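Globin (PDB 2W31) holds a hexacoordinate heme as the globin domain of a larger globin-coupled sensor and, like its relatives, probably binds oxygen. Local coordinates at residues Q67-S72 against K137-N142; Y42-P47 against E51-D56; G22-L27 against D120-P125. One frame throughout, in Å; residues are numbered along the deposited sequence. Where two conformers were deposited one is given.

Contact 1. Residues Q67-S72 against K137-N142; sequences QDWFVS and KILDIN. With HEM (protoporphyrin IX containing Fe), chain C.
Trp69 and Asn142 meet because the first torsion of the tryptophan (chi1 165°) sets CG opposite the backbone N and beside the carbonyl carbon, carrying the indole from helix 62-72 across to helix 125-151. The backbones stay well apart, with the CA atoms of Trp69 and Asn142 separated by 10.4 Å, so one long side chain does most of the bridging. At the pyrrole edge, Trp69 NE1 gives its hydrogen to Asn142 OD1 at 2.9 Å, and the N-H...O angle of 155° makes the bond reasonably straight. The oxygen lies in the indole plane, yet the amide itself is turned 68° from the ring, and NE1 reaches OD1 at a tilt from the carbonyl plane. The other end of the amide is occupied as well: Asn142 ND2 binds Ile138 O at 2.8 Å, one turn back, and also meets Tyr82 OH. Ile138 O already accepts the helical bond from Asn142 N, and the two nitrogens come to it from opposite faces of its carbonyl plane. Beyond the six-membered ring, Trp69 CH2 makes a looser apolar contact with Leu139 CD2 at 4.5 Å. One indole face is covered by the heme: its methyl CMB sits over the ring centre, with CMB 3.1 Å from Trp69 CE2, very tight packing. An alanine in place of Trp69 is likely to leave this methyl without its cover and the buried Asn142 OD1 without its N-H donor. Trp69 lies one turn after the axial ligand His66 in the globin E helix, and the chemistry is consistent with a bond fixing the indole's rotation: a buried N-H, satisfied by an amide gripped at both ends, probably helps hold its face over CMB.

Contact 2. Residues Y42-P47 against E51-D56; sequences YLLGIP and EFLKED. With HEM (protoporphyrin IX containing Fe), chain C.
Leu53 drives its methyl CD1 between two successive leucines at the end of helix 32-44, and this is where the contact is tight. Leu53 CD1 lies 3.8 Å from Leu44 CD2 and 4.0 Å from Leu43 CB, while the Leu44 and Leu53 side chains cross at about a right angle, so that branch meets branch. In Leu43 the first torsion (chi1 -64°) places CG opposite the carbonyl carbon, and the side chain then continues past Leu53 to the heme. Its two methyls divide the porphyrin rim between them: Leu43 CD1 is 3.7 Å from the vinyl carbon CBC, and Leu43 CD2 is 3.7 Å from the ring methyl CMC. Phe52 comes to the same vinyl through its CB, 3.8 Å from CBC, and its ring stands obliquely to the heme methyl CMD. The other half of the contact is open to solvent and held mainly by backbone. Glu51 N donates to Pro47 O at 3.1 Å, four residues back, which closes a helical turn; the acceptor also has Glu51 CG beside it at 3.6 Å. The acid chain folds back at chi2 (-56°) instead of stretching out, and the proline ring offers it no side-chain contact. Leu44 is exposed too, so the packing around Leu53 thins outward from the buried Leu43. Thr49 OG1 bonds both Leu43 O and Ile46 O across the bend, and Tyr42, pointing the other way, bonds through OH to His10 O of the second subunit. A helix that ends beside the heme, a short helical turn at 47-50 and a loop folded back over the last leucines are the features of the B-C corner and following CD region of a globin, here forming one wall of the heme pocket.

Contact 3. Residues G22-L27 against D120-P125; sequences GSLFPL and DNFPDP
Phe122 points its ring from the GH corner of the globin fold, the turn between helices 100-121 and 125-151, at the junction of helices 15-23 and 25-30, where Leu24 and Leu27 receive it. The phenylalanine and Leu27 come from opposite directions, the Leu27 methyl CD1 reaching the ring obliquely, whereas the Leu24 side chain crosses that of Phe122 at a slant. Both leucines touch the same corner of the ring: Leu24 CD2 lies 3.6 Å from Phe122 CE2, and Leu27 CD1 lies 3.8 Å from that carbon. The ring gets there with chi1 at -63°, CG lying beside the backbone N. Asn121 also faces Leu27, and its amide group lies against the methyl CD2, with OD1 3.9 Å from Leu27 CD2. The polar business of that amide is with its own helix, where Asn121 ND2 bonds Ile117 O, so Leu27 feels it purely as packing. Helix 125-151 shelters the patch, Arg131 lying on Phe122 and Val135 on Leu24. One methyl, Leu27 CD1, touches both residues of the corner: besides its ring contact it is 3.8 Å from Asn121 CB.

Contacts 1 and 2 both reach the heme, at different substituents of its rim. Their centres are 21 Å apart and they do not touch, yet Trp69 and Leu43 come within about 5 and 6 Å, side chain to side chain, of the axial ligand His66. Contact 3 lies away from the heme, its centre 31 Å from that of contact 2 and 16 Å from that of contact 1. It does touch contact 1, where Val71 CG1 packs 3.5 Å from Phe25 CE1. Each contact also has a residue meeting the second subunit: Asp140 in contact 1, Tyr42 in contact 2 and Asp120 in contact 3.

Contact 1. Residues Q67-S72 against K137-N142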
loop_
_atom_site.group_PDB
_atom_site.type_symbol
_atom_site.label_atom_id
_atom_site.label_comp_id
_atom_site.label_asym_id
_atom_site.label_seq_id
_atom_site.Cartn_x
_atom_site.Cartn_y
_atom_site.Cartn_z
ATOM N N GLN A 67 14.107 9.648 8.017
ATOM C CA GLN A 67 14.765 10.074 6.770
ATOM C C GLN A 67 15.728 8.961 6.287
ATOM O O GLN A 67 15.761 8.599 5.083
ATOM C CB GLN A 67 15.540 11.389 6.993
ATOM C CG GLN A 67 16.100 11.968 5.710
ATOM C CD GLN A 67 16.847 13.237 5.991
ATOM O OE1 GLN A 67 16.243 14.311 6.075
ATOM N NE2 GLN A 67 18.157 13.122 6.157
ATOM N N ASP A 68 16.472 8.391 7.223
ATOM C CA ASP A 68 17.468 7.354 6.905
ATOM C C ASP A 68 16.787 6.101 6.359
ATOM O O ASP A 68 17.266 5.509 5.391
ATOM C CB ASP A 68 18.341 6.972 8.121
ATOM C CG ASP A 68 19.321 8.065 8.564
ATOM O OD1 ASP A 68 19.649 9.007 7.793
ATOM O OD2 ASP A 68 19.772 7.937 9.733
ATOM N N TRP A 69 15.654 5.715 6.969
ATOM C CA TRP A 69 14.883 4.564 6.480
ATOM C C TRP A 69 14.436 4.784 5.006
ATOM O O TRP A 69 14.538 3.865 4.153
ATOM C CB TRP A 69 13.654 4.287 7.383
ATOM C CG TRP A 69 12.661 3.353 6.664
ATOM C CD1 TRP A 69 12.704 1.992 6.588
ATOM C CD2 TRP A 69 11.534 3.772 5.859
ATOM N NE1 TRP A 69 11.661 1.523 5.759
ATOM C CE2 TRP A 69 10.931 2.607 5.330
ATOM C CE3 TRP A 69 10.970 5.036 5.556
ATOM C CZ2 TRP A 69 9.783 2.668 4.512
ATOM C CZ3 TRP A 69 9.838 5.096 4.754
ATOM C CH2 TRP A 69 9.263 3.903 4.239
ATOM N N PHE A 70 13.965 5.993 4.721
ATOM C CA PHE A 70 13.538 6.332 3.358
ATOM C C PHE A 70 14.672 6.115 2.329
ATOM O O PHE A 70 14.505 5.479 1.282
ATOM C CB PHE A 70 12.989 7.756 3.326
ATOM C CG PHE A 70 12.686 8.274 1.944
ATOM C CD1 PHE A 70 11.540 7.838 1.237
ATOM C CD2 PHE A 70 13.531 9.211 1.333
ATOM C CE1 PHE A 70 11.266 8.318 -0.038
ATOM C CE2 PHE A 70 13.226 9.723 0.073
ATOM C CZ PHE A 70 12.102 9.262 -0.630
ATOM N N VAL A 71 15.844 6.639 2.652
ATOM C CA VAL A 71 16.993 6.431 1.781
ATOM C C VAL A 71 17.337 4.949 1.593
ATOM O O VAL A 71 17.665 4.516 0.478
ATOM C CB VAL A 71 18.193 7.212 2.331
ATOM C CG1 VAL A 71 19.464 6.885 1.550
ATOM C CG2 VAL A 71 17.881 8.706 2.231
ATOM N N SER A 72 17.200 4.156 2.657
ATOM C CA SER A 72 17.498 2.731 2.600
ATOM C C SER A 72 16.618 1.951 1.617
ATOM O O SER A 72 17.011 0.865 1.177
ATOM C CB SER A 72 17.384 2.104 3.991
ATOM O OG SER A 72 16.038 1.935 4.380
ATOM N N LYS A 137 6.312 -2.073 -5.144
ATOM C CA LYS A 137 6.713 -3.343 -4.565
ATOM C C LYS A 137 7.536 -3.166 -3.269
ATOM O O LYS A 137 7.249 -3.782 -2.263
ATOM C CB LYS A 137 7.503 -4.190 -5.574
ATOM C CG LYS A 137 6.674 -4.747 -6.703
ATOM C CD LYS A 137 7.583 -5.444 -7.676
ATOM C CE LYS A 137 6.994 -5.439 -9.076
ATOM N NZ LYS A 137 7.925 -5.928 -10.138
ATOM N N ILE A 138 8.559 -2.321 -3.291
ATOM C CA ILE A 138 9.375 -2.195 -2.075
ATOM C C ILE A 138 8.589 -1.582 -0.909
ATOM O O ILE A 138 8.733 -2.019 0.240
ATOM C CB ILE A 138 10.742 -1.508 -2.351
ATOM C CG1 ILE A 138 11.736 -1.847 -1.227
ATOM C CG2 ILE A 138 10.650 0.026 -2.560
ATOM C CD1 ILE A 138 12.067 -3.317 -1.146
ATOM N N LEU A 139 7.752 -0.595 -1.197
ATOM C CA LEU A 139 6.929 0.009 -0.105
ATOM C C LEU A 139 5.971 -1.060 0.437
ATOM O O LEU A 139 5.799 -1.188 1.662
ATOM C CB LEU A 139 6.129 1.234 -0.582
ATOM C CG LEU A 139 7.010 2.399 -1.017
ATOM C CD1 LEU A 139 6.117 3.502 -1.543
ATOM C CD2 LEU A 139 7.820 2.878 0.145
ATOM N N ASP A 140 5.316 -1.807 -0.465
ATOM C CA ASP A 140 4.360 -2.856 -0.012
ATOM C C ASP A 140 5.060 -3.971 0.767
ATOM O O ASP A 140 4.496 -4.473 1.746
ATOM C CB ASP A 140 3.508 -3.381 -1.183
ATOM C CG ASP A 140 2.400 -2.405 -1.590
ATOM O OD1 ASP A 140 2.251 -1.331 -0.946
ATOM O OD2 ASP A 140 1.699 -2.730 -2.576
ATOM N N ILE A 141 6.277 -4.346 0.355
ATOM C CA ILE A 141 7.064 -5.321 1.113
ATOM C C ILE A 141 7.387 -4.785 2.506
ATOM O O ILE A 141 7.205 -5.499 3.506
ATOM C CB ILE A 141 8.351 -5.724 0.342
ATOM C CG1 ILE A 141 7.976 -6.569 -0.885
ATOM C CG2 ILE A 141 9.393 -6.434 1.278
ATOM C CD1 ILE A 141 9.076 -6.772 -1.956
ATOM N N ASN A 142 7.808 -3.516 2.592
ATOM C CA ASN A 142 8.082 -2.902 3.901
ATOM C C ASN A 142 6.857 -2.932 4.819
ATOM O O ASN A 142 6.926 -3.324 5.984
ATOM C CB ASN A 142 8.621 -1.476 3.720
ATOM C CG ASN A 142 10.133 -1.444 3.480
ATOM O OD1 ASN A 142 10.883 -0.942 4.344
ATOM N ND2 ASN A 142 10.584 -1.985 2.361
HETATM C CHA HEM C . 11.413 4.204 15.221
HETATM C CHB HEM C . 10.622 3.572 10.510
HETATM C CHC HEM C . 6.073 5.102 11.179
HETATM C CHD HEM C . 7.362 6.888 15.479
HETATM C C1A HEM C . 11.602 3.883 13.893
HETATM C C2A HEM C . 12.806 3.313 13.316
HETATM C C3A HEM C . 12.603 3.157 12.001
HETATM C C4A HEM C . 11.242 3.613 11.735
HETATM C CMA HEM C . 13.563 2.595 10.935
HETATM C CAA HEM C . 14.098 2.941 14.113
HETATM C CBA HEM C . 13.730 1.620 14.799
HETATM C CGA HEM C . 14.910 0.824 15.320
HETATM O O1A HEM C . 15.704 0.271 14.509
HETATM O O2A HEM C . 15.039 0.732 16.574
HETATM C C1B HEM C . 9.270 3.796 10.312
HETATM C C2B HEM C . 8.504 3.488 9.114
HETATM C C3B HEM C . 7.245 3.905 9.293
HETATM C C4B HEM C . 7.183 4.543 10.601
HETATM C CMB HEM C . 9.131 2.764 7.903
HETATM C CAB HEM C . 6.062 3.828 8.331
HETATM C CBB HEM C . 6.201 4.075 7.015
HETATM C C1C HEM C . 6.043 5.792 12.365
HETATM C C2C HEM C . 4.959 6.609 12.855
HETATM C C3C HEM C . 5.331 7.134 14.026
HETATM C C4C HEM C . 6.657 6.638 14.329
HETATM C CMC HEM C . 3.627 6.853 12.148
HETATM C CAC HEM C . 4.478 8.067 14.909
HETATM C CBC HEM C . 4.894 9.246 15.362
HETATM C C1D HEM C . 8.502 6.226 15.856
HETATM C C2D HEM C . 9.072 6.235 17.211
HETATM C C3D HEM C . 10.332 5.396 17.144
HETATM C C4D HEM C . 10.422 4.977 15.749
HETATM C CMD HEM C . 8.486 6.925 18.436
HETATM C CAD HEM C . 11.346 5.084 18.278
HETATM C CBD HEM C . 10.849 4.003 19.218
HETATM C CGD HEM C . 11.722 4.028 20.456
HETATM O O1D HEM C . 11.778 5.068 21.168
HETATM O O2D HEM C . 12.365 2.993 20.738
HETATM N NA HEM C . 10.659 4.069 12.906
HETATM N NB HEM C . 8.434 4.431 11.191
HETATM N NC HEM C . 7.087 5.824 13.284
HETATM N ND HEM C . 9.330 5.478 15.052
HETATM FE FE HEM C . 8.873 4.964 13.092
#

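Contact 2. Residues Y42-P47 against E51-D56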
loop_
_atom_site.group_PDB
_atom_site.type_symbol
_atom_site.label_atom_id
_atom_site.label_comp_id
_atom_site.label_asym_id
_atom_site.label_seq_id
_atom_site.Cartn_x
_atom_site.Cartn_y
_atom_site.Cartn_z
ATOM N N TYR A 42 3.223 15.934 8.746
ATOM C CA TYR A 42 1.959 15.214 8.643
ATOM C C TYR A 42 1.611 14.533 9.991
ATOM O O TYR A 42 0.461 14.548 10.427
ATOM C CB TYR A 42 2.109 14.160 7.552
ATOM C CG TYR A 42 0.836 13.541 7.014
ATOM C CD1 TYR A 42 0.331 13.901 5.758
ATOM C CD2 TYR A 42 0.159 12.553 7.735
ATOM C CE1 TYR A 42 -0.840 13.282 5.232
ATOM C CE2 TYR A 42 -1.032 11.937 7.209
ATOM C CZ TYR A 42 -1.514 12.325 5.976
ATOM O OH TYR A 42 -2.629 11.710 5.450
ATOM N N LEU A 43 2.620 13.950 10.635
ATOM C CA LEU A 43 2.410 13.282 11.923
ATOM C C LEU A 43 2.063 14.259 13.046
ATOM O O LEU A 43 1.227 13.946 13.925
ATOM C CB LEU A 43 3.629 12.434 12.297
ATOM C CG LEU A 43 3.952 11.245 11.366
ATOM C CD1 LEU A 43 5.161 10.464 11.897
ATOM C CD2 LEU A 43 2.753 10.335 11.175
ATOM N N LEU A 44 2.693 15.437 12.982
ATOM C CA LEU A 44 2.483 16.518 13.956
ATOM C C LEU A 44 1.062 17.039 13.844
ATOM O O LEU A 44 0.549 17.706 14.756
ATOM C CB LEU A 44 3.484 17.668 13.696
ATOM C CG LEU A 44 4.954 17.497 14.136
ATOM C CD1 LEU A 44 5.833 18.678 13.701
ATOM C CD2 LEU A 44 5.062 17.292 15.646
ATOM N N GLY A 45 0.432 16.739 12.717
ATOM C CA GLY A 45 -0.934 17.160 12.427
ATOM C C GLY A 45 -2.023 16.244 12.929
ATOM O O GLY A 45 -3.194 16.601 12.885
ATOM N N ILE A 46 -1.656 15.047 13.381
ATOM C CA ILE A 46 -2.591 14.114 13.971
ATOM C C ILE A 46 -2.264 14.019 15.475
ATOM O O ILE A 46 -1.196 13.537 15.836
ATOM C CB ILE A 46 -2.479 12.669 13.350
ATOM C CG1 ILE A 46 -2.795 12.665 11.845
ATOM C CG2 ILE A 46 -3.410 11.707 14.071
ATOM C CD1 ILE A 46 -2.405 11.380 11.124
ATOM N N PRO A 47 -3.187 14.453 16.359
ATOM C CA PRO A 47 -2.908 14.392 17.813
ATOM C C PRO A 47 -2.313 13.067 18.350
ATOM O O PRO A 47 -1.362 13.079 19.121
ATOM C CB PRO A 47 -4.285 14.693 18.452
ATOM C CG PRO A 47 -4.988 15.549 17.428
ATOM C CD PRO A 47 -4.515 15.041 16.076
ATOM N N GLU A 51 1.684 12.949 19.799
ATOM C CA GLU A 51 2.148 12.559 21.126
ATOM C C GLU A 51 3.566 12.021 21.128
ATOM O O GLU A 51 4.389 12.421 21.944
ATOM C CB GLU A 51 1.230 11.531 21.793
ATOM C CG GLU A 51 -0.086 12.058 22.292
ATOM C CD GLU A 51 0.081 13.238 23.278
ATOM O OE1 GLU A 51 0.782 13.114 24.321
ATOM O OE2 GLU A 51 -0.505 14.293 22.993
ATOM N N PHE A 52 3.878 11.134 20.192
ATOM C CA PHE A 52 5.150 10.433 20.189
ATOM C C PHE A 52 6.285 11.323 19.820
ATOM O O PHE A 52 7.430 10.914 19.949
ATOM C CB PHE A 52 5.146 9.246 19.183
ATOM C CG PHE A 52 4.259 8.120 19.600
ATOM C CD1 PHE A 52 4.768 7.072 20.390
ATOM C CD2 PHE A 52 2.911 8.126 19.273
ATOM C CE1 PHE A 52 3.936 6.034 20.805
ATOM C CE2 PHE A 52 2.057 7.074 19.690
ATOM C CZ PHE A 52 2.581 6.041 20.478
ATOM N N LEU A 53 5.976 12.527 19.337
ATOM C CA LEU A 53 6.997 13.477 18.895
ATOM C C LEU A 53 7.265 14.602 19.892
ATOM O O LEU A 53 8.061 15.517 19.576
ATOM C CB LEU A 53 6.606 14.060 17.549
ATOM C CG LEU A 53 6.477 12.985 16.449
ATOM C CD1 LEU A 53 6.108 13.682 15.184
ATOM C CD2 LEU A 53 7.780 12.177 16.287
ATOM N N LYS A 54 6.636 14.539 21.079
ATOM C CA LYS A 54 6.815 15.590 22.097
ATOM C C LYS A 54 8.214 15.549 22.692
ATOM O O LYS A 54 8.875 16.574 22.738
ATOM C CB LYS A 54 5.806 15.519 23.257
ATOM C CG LYS A 54 4.332 15.543 22.886
ATOM C CD LYS A 54 3.891 16.670 21.958
ATOM C CE LYS A 54 2.360 16.765 21.934
ATOM N NZ LYS A 54 1.877 18.185 22.001
ATOM N N GLU A 55 8.684 14.365 23.120
ATOM C CA GLU A 55 10.048 14.263 23.668
ATOM C C GLU A 55 11.070 14.614 22.620
ATOM O O GLU A 55 12.119 15.262 22.916
ATOM C CB GLU A 55 10.305 12.884 24.278
ATOM C CG GLU A 55 9.481 12.645 25.565
ATOM C CD GLU A 55 9.826 13.613 26.690
ATOM O OE1 GLU A 55 8.985 14.480 27.004
ATOM O OE2 GLU A 55 10.937 13.497 27.266
ATOM N N ASP A 56 10.734 14.249 21.379
ATOM C CA ASP A 56 11.613 14.479 20.267
ATOM C C ASP A 56 11.792 15.946 19.945
ATOM O O ASP A 56 12.723 16.306 19.213
ATOM C CB ASP A 56 11.096 13.744 19.025
ATOM C CG ASP A 56 12.148 13.629 17.957
ATOM O OD1 ASP A 56 13.202 13.001 18.219
ATOM O OD2 ASP A 56 11.942 14.200 16.878
HETATM C CHA HEM C . 11.413 4.204 15.221
HETATM C CHB HEM C . 10.622 3.572 10.510
HETATM C CHC HEM C . 6.073 5.102 11.179
HETATM C CHD HEM C . 7.362 6.888 15.479
HETATM C C1A HEM C . 11.602 3.883 13.893
HETATM C C2A HEM C . 12.806 3.313 13.316
HETATM C C3A HEM C . 12.603 3.157 12.001
HETATM C C4A HEM C . 11.242 3.613 11.735
HETATM C CMA HEM C . 13.563 2.595 10.935
HETATM C CAA HEM C . 14.098 2.941 14.113
HETATM C CBA HEM C . 13.730 1.620 14.799
HETATM C CGA HEM C . 14.910 0.824 15.320
HETATM O O1A HEM C . 15.704 0.271 14.509
HETATM O O2A HEM C . 15.039 0.732 16.574
HETATM C C1B HEM C . 9.270 3.796 10.312
HETATM C C2B HEM C . 8.504 3.488 9.114
HETATM C C3B HEM C . 7.245 3.905 9.293
HETATM C C4B HEM C . 7.183 4.543 10.601
HETATM C CMB HEM C . 9.131 2.764 7.903
HETATM C CAB HEM C . 6.062 3.828 8.331
HETATM C CBB HEM C . 6.201 4.075 7.015
HETATM C C1C HEM C . 6.043 5.792 12.365
HETATM C C2C HEM C . 4.959 6.609 12.855
HETATM C C3C HEM C . 5.331 7.134 14.026
HETATM C C4C HEM C . 6.657 6.638 14.329
HETATM C CMC HEM C . 3.627 6.853 12.148
HETATM C CAC HEM C . 4.478 8.067 14.909
HETATM C CBC HEM C . 4.894 9.246 15.362
HETATM C C1D HEM C . 8.502 6.226 15.856
HETATM C C2D HEM C . 9.072 6.235 17.211
HETATM C C3D HEM C . 10.332 5.396 17.144
HETATM C C4D HEM C . 10.422 4.977 15.749
HETATM C CMD HEM C . 8.486 6.925 18.436
HETATM C CAD HEM C . 11.346 5.084 18.278
HETATM C CBD HEM C . 10.849 4.003 19.218
HETATM C CGD HEM C . 11.722 4.028 20.456
HETATM O O1D HEM C . 11.778 5.068 21.168
HETATM O O2D HEM C . 12.365 2.993 20.738
HETATM N NA HEM C . 10.659 4.069 12.906
HETATM N NB HEM C . 8.434 4.431 11.191
HETATM N NC HEM C . 7.087 5.824 13.284
HETATM N ND HEM C . 9.330 5.478 15.052
HETATM FE FE HEM C . 8.873 4.964 13.092
#

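Contact 3. Residues G22-L27 against D120-P125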
loop_
_atom_site.group_PDB
_atom_site.type_symbol
_atom_site.label_atom_id
_atom_site.label_comp_id
_atom_site.label_asym_id
_atom_site.label_seq_id
_atom_site.Cartn_x
_atom_site.Cartn_y
_atom_site.Cartn_z
ATOM N N GLY A 22 17.893 1.314 -7.432
ATOM C CA GLY A 22 19.230 1.940 -7.382
ATOM C C GLY A 22 19.315 3.174 -8.273
ATOM O O GLY A 22 19.978 4.167 -7.892
ATOM N N SER A 23 18.694 3.117 -9.460
ATOM C CA SER A 23 18.706 4.241 -10.396
ATOM C C SER A 23 17.979 5.458 -9.828
ATOM O O SER A 23 18.241 6.591 -10.257
ATOM C CB SER A 23 18.127 3.835 -11.763
ATOM O OG SER A 23 16.716 3.878 -11.731
ATOM N N LEU A 24 17.056 5.233 -8.888
ATOM C CA LEU A 24 16.357 6.337 -8.207
ATOM C C LEU A 24 17.084 6.892 -6.983
ATOM O O LEU A 24 16.652 7.897 -6.397
ATOM C CB LEU A 24 14.927 5.886 -7.808
ATOM C CG LEU A 24 13.999 5.588 -8.964
ATOM C CD1 LEU A 24 12.812 4.769 -8.423
ATOM C CD2 LEU A 24 13.472 6.879 -9.626
ATOM N N PHE A 25 18.228 6.298 -6.620
ATOM C CA PHE A 25 18.913 6.720 -5.408
ATOM C C PHE A 25 19.238 8.253 -5.416
ATOM O O PHE A 25 18.950 8.968 -4.430
ATOM C CB PHE A 25 20.173 5.857 -5.099
ATOM C CG PHE A 25 20.759 6.184 -3.772
ATOM C CD1 PHE A 25 20.473 5.389 -2.664
ATOM C CD2 PHE A 25 21.568 7.333 -3.610
ATOM C CE1 PHE A 25 20.952 5.731 -1.391
ATOM C CE2 PHE A 25 22.056 7.667 -2.355
ATOM C CZ PHE A 25 21.748 6.863 -1.239
ATOM N N PRO A 26 19.811 8.761 -6.537
ATOM C CA PRO A 26 20.110 10.208 -6.541
ATOM C C PRO A 26 18.895 11.106 -6.288
ATOM O O PRO A 26 19.004 12.065 -5.525
ATOM C CB PRO A 26 20.709 10.441 -7.954
ATOM C CG PRO A 26 21.297 9.115 -8.356
ATOM C CD PRO A 26 20.292 8.096 -7.766
ATOM N N LEU A 27 17.754 10.799 -6.890
ATOM C CA LEU A 27 16.549 11.575 -6.623
ATOM C C LEU A 27 16.041 11.469 -5.207
ATOM O O LEU A 27 15.605 12.457 -4.598
ATOM C CB LEU A 27 15.446 11.185 -7.587
ATOM C CG LEU A 27 15.520 11.897 -8.931
ATOM C CD1 LEU A 27 14.533 11.286 -9.904
ATOM C CD2 LEU A 27 15.309 13.441 -8.780
ATOM N N ASP A 120 7.123 13.531 -11.817
ATOM C CA ASP A 120 7.726 14.826 -12.117
ATOM C C ASP A 120 9.100 14.743 -12.814
ATOM O O ASP A 120 9.578 15.753 -13.371
ATOM C CB ASP A 120 7.768 15.675 -10.852
ATOM C CG ASP A 120 6.364 16.019 -10.353
ATOM O OD1 ASP A 120 5.423 15.959 -11.159
ATOM O OD2 ASP A 120 6.196 16.357 -9.172
ATOM N N ASN A 121 9.710 13.554 -12.824
ATOM C CA ASN A 121 11.085 13.393 -13.357
ATOM C C ASN A 121 11.252 12.436 -14.537
ATOM O O ASN A 121 12.330 12.407 -15.176
ATOM C CB ASN A 121 12.052 13.012 -12.234
ATOM C CG ASN A 121 12.308 14.154 -11.305
ATOM O OD1 ASN A 121 13.172 15.013 -11.579
ATOM N ND2 ASN A 121 11.559 14.211 -10.204
ATOM N N PHE A 122 10.194 11.700 -14.855
ATOM C CA PHE A 122 10.215 10.682 -15.909
ATOM C C PHE A 122 9.039 10.866 -16.887
ATOM O O PHE A 122 7.946 10.295 -16.681
ATOM C CB PHE A 122 10.268 9.265 -15.289
ATOM C CG PHE A 122 11.514 9.031 -14.491
ATOM C CD1 PHE A 122 12.678 8.633 -15.134
ATOM C CD2 PHE A 122 11.536 9.270 -13.111
ATOM C CE1 PHE A 122 13.857 8.462 -14.409
ATOM C CE2 PHE A 122 12.693 9.114 -12.387
ATOM C CZ PHE A 122 13.859 8.709 -13.027
ATOM N N PRO A 123 9.257 11.701 -17.935
ATOM C CA PRO A 123 8.184 11.940 -18.916
ATOM C C PRO A 123 7.884 10.709 -19.774
ATOM O O PRO A 123 6.729 10.546 -20.224
ATOM C CB PRO A 123 8.720 13.110 -19.757
ATOM C CG PRO A 123 10.178 13.063 -19.623
ATOM C CD PRO A 123 10.490 12.453 -18.268
ATOM N N ASP A 124 8.878 9.843 -19.988
ATOM C CA ASP A 124 8.645 8.648 -20.799
ATOM C C ASP A 124 7.782 7.629 -20.053
ATOM O O ASP A 124 8.201 7.166 -18.941
ATOM C CB ASP A 124 9.927 7.945 -21.180
ATOM C CG ASP A 124 9.661 6.725 -22.031
ATOM O OD1 ASP A 124 9.312 6.903 -23.237
ATOM O OD2 ASP A 124 9.780 5.587 -21.526
ATOM N N PRO A 125 6.629 7.223 -20.659
ATOM C CA PRO A 125 5.608 6.353 -20.014
ATOM C C PRO A 125 6.106 5.016 -19.459
ATOM O O PRO A 125 5.690 4.623 -18.373
ATOM C CB PRO A 125 4.579 6.111 -21.140
ATOM C CG PRO A 125 4.769 7.266 -22.071
ATOM C CD PRO A 125 6.221 7.609 -22.034
#